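Side-chain contact in glycosyl hydrolases family 2, sugar binding domain protein (Bacteroides uniformis str. 3978 T3 ii, PDB 6D1P), which is a beta-glucuronidase of a human gut bacterium, probably hydrolysing O-glycosidic bonds like other members of glycosyl hydrolase family 2: residues S551-I554 and R555-W559. Residues are numbered along the deposited sequence; the frame is centred on the assembly and turned at random.
Sequences SYII and RLFDW
Arg-555 reaches back one helical turn to the main chain of Ser-551, its NH1 donating to Ser-551 O at 3.2 Å (N-H...O 152°). The carbonyl oxygen lies at the guanidinium edge, close to the plane of that group, whereas NH1 stands above the carbonyl plane. With CG beside its own backbone N (chi1 -71°) and the chain extended from CG to NE, the side chain runs toward the N-terminal end of the helix. NH1 also donates to a water 2.9 Å away, which makes a weak link to Ser-551 OG, a hydroxyl also hydrogen-bonded to Tyr-626 OH.

Two residues further along, Ile-553 lays CG1 over one face of the Phe-557 ring, 3.4 Å from CE2, while its CG2 touches the same ring atom. CD1 of Ile-553 instead meets Leu-556 CD1 at 4.0 Å. That leucine methyl also lies 3.7 Å from CE2 of Tyr-552, approaching the phenol ring obliquely. Beneath these side chains the backbone hydrogen bonds from Leu-556 N, Phe-557 N and Asp-558 N to Tyr-552 O, Ile-553 O and Ile-554 O hold the helical turn.

Further out, NH2 of Arg-555 forms a salt bridge with Glu-642, and Tyr-552 OH is hydrogen-bonded to Gly-485 O. Phe-557 packs on helix 609-617, where its ring meets Phe-613. A leucine in place of Arg-555 would probably leave Glu-642 without this cationic mate and Ser-551 O without its side-chain donor. These i to i+3 and i to i+4 contacts are those of a buried stretch of alpha-helix, here part of helix 550-564 of the TIM-barrel region, which the Arg-555 salt bridge ties to strand 641-647 in the following DUF4982 family region.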
loop_
_atom_site.group_PDB
_atom_site.type_symbol
_atom_site.label_atom_id
_atom_site.label_comp_id
_atom_site.label_asym_id
_atom_site.label_seq_id
_atom_site.Cartn_x
_atom_site.Cartn_y
_atom_site.Cartn_z
ATOM N N SER A 551 -19.202 3.990 -32.323
ATOM C CA SER A 551 -19.588 4.206 -33.711
ATOM C C SER A 551 -18.423 3.947 -34.644
ATOM O O SER A 551 -18.582 3.312 -35.700
ATOM C CB SER A 551 -20.101 5.628 -33.890
ATOM O OG SER A 551 -21.222 5.847 -33.057
ATOM N N TYR A 552 -17.234 4.422 -34.261
ATOM C CA TYR A 552 -16.081 4.201 -35.104
ATOM C C TYR A 552 -15.708 2.727 -35.125
ATOM O O TYR A 552 -15.556 2.127 -36.199
ATOM C CB TYR A 552 -14.900 5.056 -34.654
ATOM C CG TYR A 552 -13.688 4.714 -35.466
ATOM C CD1 TYR A 552 -13.573 5.130 -36.798
ATOM C CD2 TYR A 552 -12.682 3.915 -34.937
ATOM C CE1 TYR A 552 -12.452 4.782 -37.567
ATOM C CE2 TYR A 552 -11.568 3.564 -35.698
ATOM C CZ TYR A 552 -11.455 4.005 -37.007
ATOM O OH TYR A 552 -10.349 3.644 -37.743
ATOM N N ILE A 553 -15.591 2.109 -33.950
ATOM C CA ILE A 553 -15.024 0.767 -33.939
ATOM C C ILE A 553 -15.962 -0.231 -34.602
ATOM O O ILE A 553 -15.513 -1.251 -35.133
ATOM C CB ILE A 553 -14.652 0.332 -32.511
ATOM C CG1 ILE A 553 -13.472 -0.647 -32.568
ATOM C CG2 ILE A 553 -15.837 -0.308 -31.797
ATOM C CD1 ILE A 553 -12.172 -0.008 -33.024
ATOM N N ILE A 554 -17.267 0.037 -34.582
ATOM C CA ILE A 554 -18.223 -0.874 -35.204
ATOM C C ILE A 554 -17.980 -0.945 -36.710
ATOM O O ILE A 554 -17.930 -2.029 -37.304
ATOM C CB ILE A 554 -19.652 -0.418 -34.854
ATOM C CG1 ILE A 554 -20.042 -1.000 -33.488
ATOM C CG2 ILE A 554 -20.648 -0.778 -35.951
ATOM C CD1 ILE A 554 -21.116 -0.235 -32.791
ATOM N N ARG A 555 -17.774 0.215 -37.330
ATOM C CA ARG A 555 -17.411 0.277 -38.732
ATOM C C ARG A 555 -16.080 -0.409 -38.995
ATOM O O ARG A 555 -15.916 -1.079 -40.024
ATOM C CB ARG A 555 -17.362 1.735 -39.172
ATOM C CG ARG A 555 -18.741 2.386 -39.260
ATOM C CD ARG A 555 -18.611 3.878 -39.424
ATOM N NE ARG A 555 -19.864 4.496 -39.832
ATOM C CZ ARG A 555 -20.916 4.662 -39.033
ATOM N NH1 ARG A 555 -20.877 4.244 -37.769
ATOM N NH2 ARG A 555 -22.010 5.248 -39.495
ATOM N N LEU A 556 -15.110 -0.251 -38.083
ATOM C CA LEU A 556 -13.801 -0.867 -38.293
ATOM C C LEU A 556 -13.904 -2.378 -38.236
ATOM O O LEU A 556 -13.311 -3.075 -39.071
ATOM C CB LEU A 556 -12.781 -0.360 -37.262
ATOM C CG LEU A 556 -11.313 -0.846 -37.333
ATOM C CD1 LEU A 556 -10.385 0.155 -36.636
ATOM C CD2 LEU A 556 -11.103 -2.240 -36.717
ATOM N N PHE A 557 -14.644 -2.907 -37.253
ATOM C CA PHE A 557 -14.846 -4.349 -37.182
ATOM C C PHE A 557 -15.609 -4.843 -38.408
ATOM O O PHE A 557 -15.258 -5.865 -39.009
ATOM C CB PHE A 557 -15.618 -4.723 -35.914
ATOM C CG PHE A 557 -14.857 -4.527 -34.626
ATOM C CD1 PHE A 557 -13.540 -4.931 -34.502
ATOM C CD2 PHE A 557 -15.496 -3.964 -33.519
ATOM C CE1 PHE A 557 -12.848 -4.766 -33.296
ATOM C CE2 PHE A 557 -14.835 -3.792 -32.316
ATOM C CZ PHE A 557 -13.502 -4.188 -32.195
ATOM N N ASP A 558 -16.675 -4.125 -38.772
ATOM C CA ASP A 558 -17.502 -4.465 -39.926
ATOM C C ASP A 558 -16.642 -4.612 -41.178
ATOM O O ASP A 558 -16.609 -5.674 -41.809
ATOM C CB ASP A 558 -18.565 -3.368 -40.099
ATOM C CG ASP A 558 -19.667 -3.742 -41.077
ATOM O OD1 ASP A 558 -20.652 -2.987 -41.138
ATOM O OD2 ASP A 558 -19.572 -4.769 -41.776
ATOM N N TRP A 559 -15.884 -3.562 -41.507
ATOM C CA TRP A 559 -14.990 -3.599 -42.661
ATOM C C TRP A 559 -14.072 -4.822 -42.636
ATOM O O TRP A 559 -14.070 -5.632 -43.573
ATOM C CB TRP A 559 -14.160 -2.322 -42.729
ATOM C CG TRP A 559 -13.454 -2.264 -44.019
ATOM C CD1 TRP A 559 -12.257 -2.862 -44.334
ATOM C CD2 TRP A 559 -13.928 -1.650 -45.226
ATOM N NE1 TRP A 559 -11.944 -2.623 -45.651
ATOM C CE2 TRP A 559 -12.950 -1.885 -46.226
ATOM C CE3 TRP A 559 -15.077 -0.908 -45.558
ATOM C CZ2 TRP A 559 -13.083 -1.397 -47.541
ATOM C CZ3 TRP A 559 -15.206 -0.422 -46.870
ATOM C CH2 TRP A 559 -14.218 -0.677 -47.841
HETATM O O HOH W 1 -22.532 5.781 -36.004
#